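Local coordinates for 2-oxoglutarate carboxylase small subunit (Hydrogenobacter thermophilus, PDB 7KCT), which is a biotin carboxylase-type subunit with an ATP-grasp fold that binds ADP, bicarbonate and magnesium, at residues 10-19 / 35-45; 369-380 / 393-401. All coordinates share one frame; numbering follows the deposited sequence.

How the contacts relate
Contact 1 comes first along the chain. It closes the loop that holds helix 20-32 and sets strand 13-16 beside strand 36-41 in the N-terminal parallel sheet. Contact 2 closes a shorter loop far downstream, with the small strand 385-386 inside it, and pairs two strands of the antiparallel sheet of the C-terminal domain. The two loops follow in series, so neither nests in nor crosses the other. Their centres lie about 23 Å apart and their nearest atoms about 6 Å apart. Helix 20-32, within the loop of contact 1, packs on both contacts. Its Glu21 pairs with Lys396 of contact 2. Arg19 of contact 1 bonds Tyr384, in the loop of contact 2.

Contact 1. Residues 10-19 / 35-45; sequences MFKKVLVANR and IQTVAIYNEIE
Glu45 OE1 takes a nearly straight hydrogen bond from Arg19 NE, 2.9 Å long with an angle of 167° at the hydrogen. The donor comes on the syn side, somewhat out of the carboxylate plane, and the guanidinium and carboxylate planes are 31° apart. Arg19 NH2 lies beside OE2 to complete the salt bridge, but too close for its length to be trusted. Tyr384 OH is a further partner of NH2. This pair stands just beyond the two parallel strands of a beta-alpha-beta unit in the Rossmann-like N-terminal domain. Four backbone bonds join the strands. They include Val14 N to Gln36 O at 2.9 Å and Val16 N to Val38 O at 3.0 Å. Past them, a water accepts from Ile40 N and donates to Val16 O and Asn18 O, bridging the strands where they part. Val38 meets two side chains on its face of the sheet. With chi1 at -177°, Val38 sets CG1 anti to its N and against Leu15 CD1 at 4.0 Å. Val38 CG2 rests 3.6 Å from Lys13 CD, while Lys13 NZ runs on to a salt bridge with Glu56. Helix 71-81 covers Leu15 and Val38. On the opposite face Val14 packs under helix 20-32, and its CG2 meets Ile35 CG2 at 3.6 Å. Ile35 CD1 in turn touches Met10 SD at 3.6 Å, the two side chains crossing at about a right angle.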
# COMPACT_ATOMS: atom_id res chain seq x y z
N MET A 10 18.03 7.85 20.20
CA MET A 10 17.53 8.29 18.93
C MET A 10 17.45 9.81 18.93
O MET A 10 17.32 10.41 19.95
CB MET A 10 16.15 7.67 18.72
CG MET A 10 15.46 7.98 17.41
SD MET A 10 16.41 7.59 15.95
CE MET A 10 16.55 5.83 16.16
N PHE A 11 17.56 10.42 17.76
CA PHE A 11 17.46 11.86 17.63
C PHE A 11 16.10 12.39 18.10
O PHE A 11 15.10 11.76 17.92
CB PHE A 11 17.60 12.28 16.17
CG PHE A 11 18.78 11.69 15.48
CD1 PHE A 11 20.02 12.04 15.85
CD2 PHE A 11 18.62 10.82 14.47
CE1 PHE A 11 21.11 11.53 15.22
CE2 PHE A 11 19.69 10.29 13.84
CZ PHE A 11 20.94 10.64 14.21
N LYS A 12 16.07 13.56 18.70
CA LYS A 12 14.84 14.15 19.08
C LYS A 12 14.28 14.90 17.90
O LYS A 12 13.11 14.99 17.77
CB LYS A 12 15.04 15.14 20.21
CG LYS A 12 15.08 14.54 21.60
CD LYS A 12 15.80 15.51 22.53
CE LYS A 12 16.07 14.92 23.90
NZ LYS A 12 15.35 15.68 24.93
N LYS A 13 15.12 15.45 17.04
CA LYS A 13 14.64 16.22 15.92
C LYS A 13 15.53 16.05 14.67
O LYS A 13 16.71 16.07 14.79
CB LYS A 13 14.55 17.68 16.30
CG LYS A 13 13.99 18.59 15.24
CD LYS A 13 13.97 20.04 15.65
CE LYS A 13 13.04 20.26 16.81
NZ LYS A 13 12.78 21.68 17.03
N VAL A 14 14.92 15.87 13.49
CA VAL A 14 15.64 15.70 12.23
C VAL A 14 15.13 16.75 11.26
O VAL A 14 13.91 16.91 11.10
CB VAL A 14 15.44 14.29 11.64
CG1 VAL A 14 16.00 14.18 10.20
CG2 VAL A 14 16.01 13.26 12.53
N LEU A 15 16.06 17.43 10.59
CA LEU A 15 15.76 18.30 9.46
C LEU A 15 15.93 17.52 8.14
O LEU A 15 16.93 16.82 7.92
CB LEU A 15 16.68 19.51 9.53
CG LEU A 15 16.46 20.64 8.50
CD1 LEU A 15 16.97 22.02 8.93
CD2 LEU A 15 17.05 20.32 7.12
N VAL A 16 14.91 17.63 7.27
CA VAL A 16 14.86 16.94 5.99
C VAL A 16 15.23 17.98 4.94
O VAL A 16 14.48 18.93 4.71
CB VAL A 16 13.46 16.37 5.74
CG1 VAL A 16 13.42 15.67 4.45
CG2 VAL A 16 13.03 15.46 6.93
N ALA A 17 16.41 17.87 4.34
CA ALA A 17 16.88 18.92 3.41
C ALA A 17 16.49 18.55 1.97
O ALA A 17 17.33 18.20 1.14
CB ALA A 17 18.38 19.12 3.56
N ASN A 18 15.19 18.50 1.72
CA ASN A 18 14.69 18.04 0.42
C ASN A 18 13.19 18.33 0.33
O ASN A 18 12.64 19.07 1.16
CB ASN A 18 14.99 16.56 0.20
CG ASN A 18 15.26 16.24 -1.27
OD1 ASN A 18 14.43 16.51 -2.16
ND2 ASN A 18 16.40 15.66 -1.53
N ARG A 19 12.54 17.84 -0.74
CA ARG A 19 11.16 18.21 -1.06
C ARG A 19 10.42 17.03 -1.66
O ARG A 19 11.00 15.97 -1.91
CB ARG A 19 11.12 19.41 -2.03
CG ARG A 19 11.81 19.18 -3.39
CD ARG A 19 11.51 20.29 -4.43
NE ARG A 19 10.08 20.33 -4.77
CZ ARG A 19 9.46 19.48 -5.56
NH1 ARG A 19 10.11 18.46 -6.15
NH2 ARG A 19 8.14 19.62 -5.73
N ILE A 35 10.24 10.95 16.12
CA ILE A 35 11.19 12.05 15.95
C ILE A 35 10.42 13.25 15.39
O ILE A 35 9.62 13.10 14.46
CB ILE A 35 12.32 11.66 14.99
CG1 ILE A 35 13.12 10.47 15.54
CG2 ILE A 35 13.19 12.85 14.69
CD1 ILE A 35 13.96 9.76 14.46
N GLN A 36 10.70 14.43 15.93
CA GLN A 36 10.15 15.67 15.40
C GLN A 36 10.84 16.01 14.09
O GLN A 36 12.02 15.73 13.91
CB GLN A 36 10.38 16.81 16.41
CG GLN A 36 9.60 16.53 17.71
CD GLN A 36 10.02 17.36 18.89
OE1 GLN A 36 10.86 18.24 18.77
NE2 GLN A 36 9.39 17.12 20.04
N THR A 37 10.12 16.67 13.19
CA THR A 37 10.64 16.89 11.85
C THR A 37 10.60 18.38 11.51
O THR A 37 9.71 19.13 11.95
CB THR A 37 9.83 16.15 10.77
OG1 THR A 37 8.47 16.58 10.86
CG2 THR A 37 9.91 14.63 10.94
N VAL A 38 11.57 18.79 10.69
CA VAL A 38 11.75 20.15 10.22
C VAL A 38 11.78 20.10 8.71
O VAL A 38 12.59 19.35 8.14
CB VAL A 38 13.07 20.79 10.71
CG1 VAL A 38 13.17 22.23 10.25
CG2 VAL A 38 13.21 20.73 12.23
N ALA A 39 10.93 20.89 8.06
CA ALA A 39 10.96 20.99 6.61
C ALA A 39 11.50 22.35 6.15
O ALA A 39 11.48 23.34 6.89
CB ALA A 39 9.56 20.75 6.03
N ILE A 40 12.01 22.38 4.92
CA ILE A 40 12.42 23.64 4.30
C ILE A 40 11.69 23.76 2.97
O ILE A 40 11.34 22.75 2.36
CB ILE A 40 13.95 23.76 4.09
CG1 ILE A 40 14.50 22.60 3.24
CG2 ILE A 40 14.68 23.84 5.42
CD1 ILE A 40 15.99 22.72 2.85
N TYR A 41 11.45 25.00 2.52
CA TYR A 41 10.74 25.14 1.28
C TYR A 41 10.97 26.51 0.68
O TYR A 41 11.37 27.46 1.36
CB TYR A 41 9.21 24.90 1.43
CG TYR A 41 8.50 25.89 2.32
CD1 TYR A 41 8.60 25.80 3.70
CD2 TYR A 41 7.69 26.89 1.78
CE1 TYR A 41 7.97 26.71 4.52
CE2 TYR A 41 7.03 27.79 2.60
CZ TYR A 41 7.21 27.70 3.96
OH TYR A 41 6.56 28.55 4.78
N ASN A 42 10.69 26.59 -0.62
CA ASN A 42 10.71 27.88 -1.32
C ASN A 42 9.31 28.47 -1.33
O ASN A 42 8.30 27.76 -1.36
CB ASN A 42 11.22 27.68 -2.75
CG ASN A 42 11.48 29.00 -3.47
OD1 ASN A 42 10.56 29.58 -4.05
ND2 ASN A 42 12.70 29.50 -3.38
N GLU A 43 9.26 29.81 -1.32
CA GLU A 43 7.99 30.53 -1.39
C GLU A 43 7.09 30.02 -2.52
O GLU A 43 5.87 30.09 -2.42
CB GLU A 43 8.26 32.05 -1.54
N ILE A 44 7.65 29.49 -3.61
CA ILE A 44 6.74 29.03 -4.66
C ILE A 44 5.97 27.75 -4.31
O ILE A 44 5.01 27.41 -5.00
CB ILE A 44 7.44 28.74 -6.01
CG1 ILE A 44 8.58 27.74 -5.78
CG2 ILE A 44 7.88 30.07 -6.67
CD1 ILE A 44 9.00 27.02 -6.98
N GLU A 45 6.36 27.05 -3.24
CA GLU A 45 5.80 25.76 -2.83
C GLU A 45 5.21 25.86 -1.43
O GLU A 45 5.34 24.96 -0.59
CB GLU A 45 6.87 24.68 -2.89
CG GLU A 45 7.16 24.10 -4.26
CD GLU A 45 7.86 22.75 -4.18
OE1 GLU A 45 8.86 22.63 -3.41
OE2 GLU A 45 7.38 21.81 -4.87
O HOH W 1 11.97 19.63 3.88

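Contact 2. Residues 369-380 / 393-401; sequences PGGFGIRVEHAS and LIAKLIVWA
Strands 374-378 and 393-401 run antiparallel, their axes approaching to 4.7 Å, with Arg375-Ile398 and Glu377-Lys396 as hydrogen-bonded pairs. Arg375 N reaches Ile398 O at 2.8 Å, and Lys396 N bonds Glu377 O. Trp400 N adds a bond to Gly373 O, where a type II turn leads into the first strand. Ile398 lies beside Arg375, pointing the same way, and its CD1 touches Glu377 CG at 3.7 Å. The extended Arg375 grips Glu377 side-on, with NE and NH2 both bonding OE2 at 2.7 Å. OE2 lies in the guanidinium plane. It meets NE with its anti lone pair, while NH2 comes from above the carboxylate plane. Glu377 bends at chi2 (-82°), which swings its carboxylate back to Arg375. The pairing belongs to the antiparallel sheet of the biotin carboxylase C-terminal domain. Strand 393-401 also pairs with strand 341-351, where Ile394 and Ala395 form a classic beta bulge opposite Ile347. Glu377 CB packs on Lys396 CE at 3.8 Å. Lys396 NZ has its main partner in Glu21, and also donates to a water whose onward bond to Glu377 OE1 is weak. On the face opposite Arg375 and Glu377, Leu397 CD1 touches Val376 CG2 at 3.9 Å, and helix 404-417 covers Leu397. His378 CB meets Ala395 CB at 3.7 Å. The His378 ring stacks on Tyr367 of the second subunit, and its NE2 is hydrogen-bonded to Val368 O of that subunit.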
# COMPACT_ATOMS: atom_id res chain seq x y z
N PRO A 369 -4.73 5.05 -6.62
CA PRO A 369 -5.20 3.68 -6.41
C PRO A 369 -4.65 3.08 -5.12
O PRO A 369 -3.61 3.48 -4.62
CB PRO A 369 -4.68 2.93 -7.64
CG PRO A 369 -3.38 3.62 -7.91
CD PRO A 369 -3.64 5.10 -7.61
N GLY A 370 -5.38 2.11 -4.58
CA GLY A 370 -4.92 1.36 -3.42
C GLY A 370 -5.43 -0.07 -3.50
O GLY A 370 -6.40 -0.37 -4.21
N GLY A 371 -4.74 -0.95 -2.80
CA GLY A 371 -5.20 -2.31 -2.67
C GLY A 371 -4.12 -3.25 -2.17
O GLY A 371 -3.02 -2.85 -1.75
N PHE A 372 -4.48 -4.53 -2.22
CA PHE A 372 -3.57 -5.61 -1.85
C PHE A 372 -2.35 -5.52 -2.76
O PHE A 372 -2.47 -5.48 -3.99
CB PHE A 372 -4.33 -6.94 -2.01
CG PHE A 372 -3.52 -8.18 -1.68
CD1 PHE A 372 -2.51 -8.63 -2.53
CD2 PHE A 372 -3.79 -8.90 -0.54
CE1 PHE A 372 -1.76 -9.78 -2.21
CE2 PHE A 372 -3.06 -10.05 -0.21
CZ PHE A 372 -2.05 -10.49 -1.04
N GLY A 373 -1.17 -5.44 -2.15
CA GLY A 373 0.07 -5.39 -2.90
C GLY A 373 0.38 -4.08 -3.61
O GLY A 373 1.29 -4.05 -4.45
N ILE A 374 -0.29 -2.99 -3.27
CA ILE A 374 -0.05 -1.69 -3.90
C ILE A 374 0.48 -0.70 -2.85
O ILE A 374 -0.08 -0.57 -1.76
CB ILE A 374 -1.34 -1.20 -4.57
CG1 ILE A 374 -1.75 -2.06 -5.78
CG2 ILE A 374 -1.20 0.24 -5.00
CD1 ILE A 374 -3.18 -1.73 -6.30
N ARG A 375 1.54 0.00 -3.21
CA ARG A 375 2.09 1.08 -2.39
C ARG A 375 2.23 2.30 -3.28
O ARG A 375 2.63 2.20 -4.45
CB ARG A 375 3.44 0.65 -1.77
CG ARG A 375 4.30 1.70 -1.13
CD ARG A 375 5.57 1.06 -0.60
NE ARG A 375 6.52 2.05 -0.12
CZ ARG A 375 7.70 1.75 0.40
NH1 ARG A 375 8.11 0.47 0.49
NH2 ARG A 375 8.46 2.73 0.80
N VAL A 376 1.92 3.46 -2.73
CA VAL A 376 2.02 4.70 -3.47
C VAL A 376 2.90 5.64 -2.67
O VAL A 376 2.66 5.84 -1.48
CB VAL A 376 0.65 5.35 -3.72
CG1 VAL A 376 0.86 6.66 -4.53
CG2 VAL A 376 -0.24 4.41 -4.48
N GLU A 377 3.91 6.21 -3.33
CA GLU A 377 4.75 7.27 -2.78
C GLU A 377 4.45 8.55 -3.54
O GLU A 377 4.71 8.66 -4.74
CB GLU A 377 6.24 6.91 -2.87
CG GLU A 377 6.60 5.62 -2.14
CD GLU A 377 6.83 5.78 -0.61
OE1 GLU A 377 7.09 6.92 -0.09
OE2 GLU A 377 6.75 4.73 0.06
N HIS A 378 3.88 9.55 -2.85
CA HIS A 378 3.43 10.71 -3.60
C HIS A 378 3.28 11.91 -2.67
O HIS A 378 3.17 11.78 -1.44
CB HIS A 378 2.10 10.39 -4.34
CG HIS A 378 0.90 10.43 -3.46
ND1 HIS A 378 -0.23 11.16 -3.79
CD2 HIS A 378 0.66 9.90 -2.24
CE1 HIS A 378 -1.11 11.07 -2.80
NE2 HIS A 378 -0.59 10.30 -1.85
N ALA A 379 3.29 13.09 -3.26
CA ALA A 379 3.12 14.30 -2.47
C ALA A 379 2.10 15.23 -3.09
O ALA A 379 2.19 16.45 -2.90
CB ALA A 379 4.46 15.02 -2.26
N SER A 380 1.13 14.68 -3.80
CA SER A 380 0.23 15.45 -4.65
C SER A 380 -1.22 15.31 -4.21
O SER A 380 -1.61 14.35 -3.55
CB SER A 380 0.33 15.00 -6.11
OG SER A 380 1.54 15.47 -6.66
N LEU A 393 8.85 14.34 -11.26
CA LEU A 393 8.25 13.21 -10.56
C LEU A 393 7.03 13.67 -9.77
O LEU A 393 7.10 14.65 -9.03
CB LEU A 393 9.30 12.57 -9.65
CG LEU A 393 8.90 11.22 -9.02
CD1 LEU A 393 8.50 10.20 -10.08
CD2 LEU A 393 10.06 10.71 -8.16
N ILE A 394 5.90 13.03 -10.02
CA ILE A 394 4.65 13.24 -9.28
C ILE A 394 4.46 12.16 -8.22
O ILE A 394 3.99 12.43 -7.12
CB ILE A 394 3.43 13.23 -10.23
CG1 ILE A 394 3.33 14.40 -11.17
CG2 ILE A 394 2.10 13.10 -9.42
CD1 ILE A 394 2.29 14.14 -12.22
N ALA A 395 4.68 10.91 -8.60
CA ALA A 395 4.33 9.79 -7.74
C ALA A 395 5.17 8.61 -8.20
O ALA A 395 5.65 8.57 -9.33
CB ALA A 395 2.85 9.46 -7.82
N LYS A 396 5.41 7.70 -7.27
CA LYS A 396 5.97 6.39 -7.58
C LYS A 396 4.89 5.39 -7.24
O LYS A 396 4.35 5.40 -6.12
CB LYS A 396 7.24 6.09 -6.78
CG LYS A 396 8.25 7.22 -6.86
CD LYS A 396 9.62 6.87 -6.26
CE LYS A 396 9.57 6.64 -4.75
NZ LYS A 396 10.86 7.01 -4.12
N LEU A 397 4.51 4.58 -8.21
CA LEU A 397 3.58 3.50 -7.98
C LEU A 397 4.37 2.21 -7.84
O LEU A 397 5.14 1.87 -8.74
CB LEU A 397 2.59 3.40 -9.13
CG LEU A 397 1.48 2.38 -9.05
CD1 LEU A 397 0.74 2.64 -7.79
CD2 LEU A 397 0.64 2.57 -10.33
N ILE A 398 4.21 1.50 -6.73
CA ILE A 398 4.98 0.29 -6.44
C ILE A 398 4.03 -0.85 -6.21
O ILE A 398 3.05 -0.69 -5.48
CB ILE A 398 5.89 0.46 -5.22
CG1 ILE A 398 6.81 1.64 -5.44
CG2 ILE A 398 6.68 -0.85 -4.94
CD1 ILE A 398 6.60 2.76 -4.47
N VAL A 399 4.30 -2.01 -6.82
CA VAL A 399 3.48 -3.18 -6.57
C VAL A 399 4.36 -4.35 -6.18
O VAL A 399 5.57 -4.36 -6.42
CB VAL A 399 2.54 -3.59 -7.74
CG1 VAL A 399 1.73 -2.40 -8.21
CG2 VAL A 399 3.31 -4.29 -8.92
N TRP A 400 3.72 -5.32 -5.55
CA TRP A 400 4.37 -6.57 -5.15
C TRP A 400 3.45 -7.74 -5.47
O TRP A 400 2.23 -7.61 -5.33
CB TRP A 400 4.74 -6.60 -3.63
CG TRP A 400 5.35 -7.96 -3.21
CD1 TRP A 400 6.66 -8.30 -3.20
CD2 TRP A 400 4.64 -9.13 -2.78
NE1 TRP A 400 6.83 -9.61 -2.78
CE2 TRP A 400 5.59 -10.14 -2.53
CE3 TRP A 400 3.30 -9.40 -2.55
CZ2 TRP A 400 5.22 -11.42 -2.12
CZ3 TRP A 400 2.94 -10.65 -2.14
CH2 TRP A 400 3.90 -11.64 -1.92
N ALA A 401 4.02 -8.87 -5.89
CA ALA A 401 3.25 -10.10 -6.02
C ALA A 401 4.18 -11.29 -5.84
O ALA A 401 5.40 -11.15 -5.96
CB ALA A 401 2.57 -10.20 -7.39
O HOH W 2 9.83 7.05 -1.57
O HOH W 3 3.89 14.33 -5.65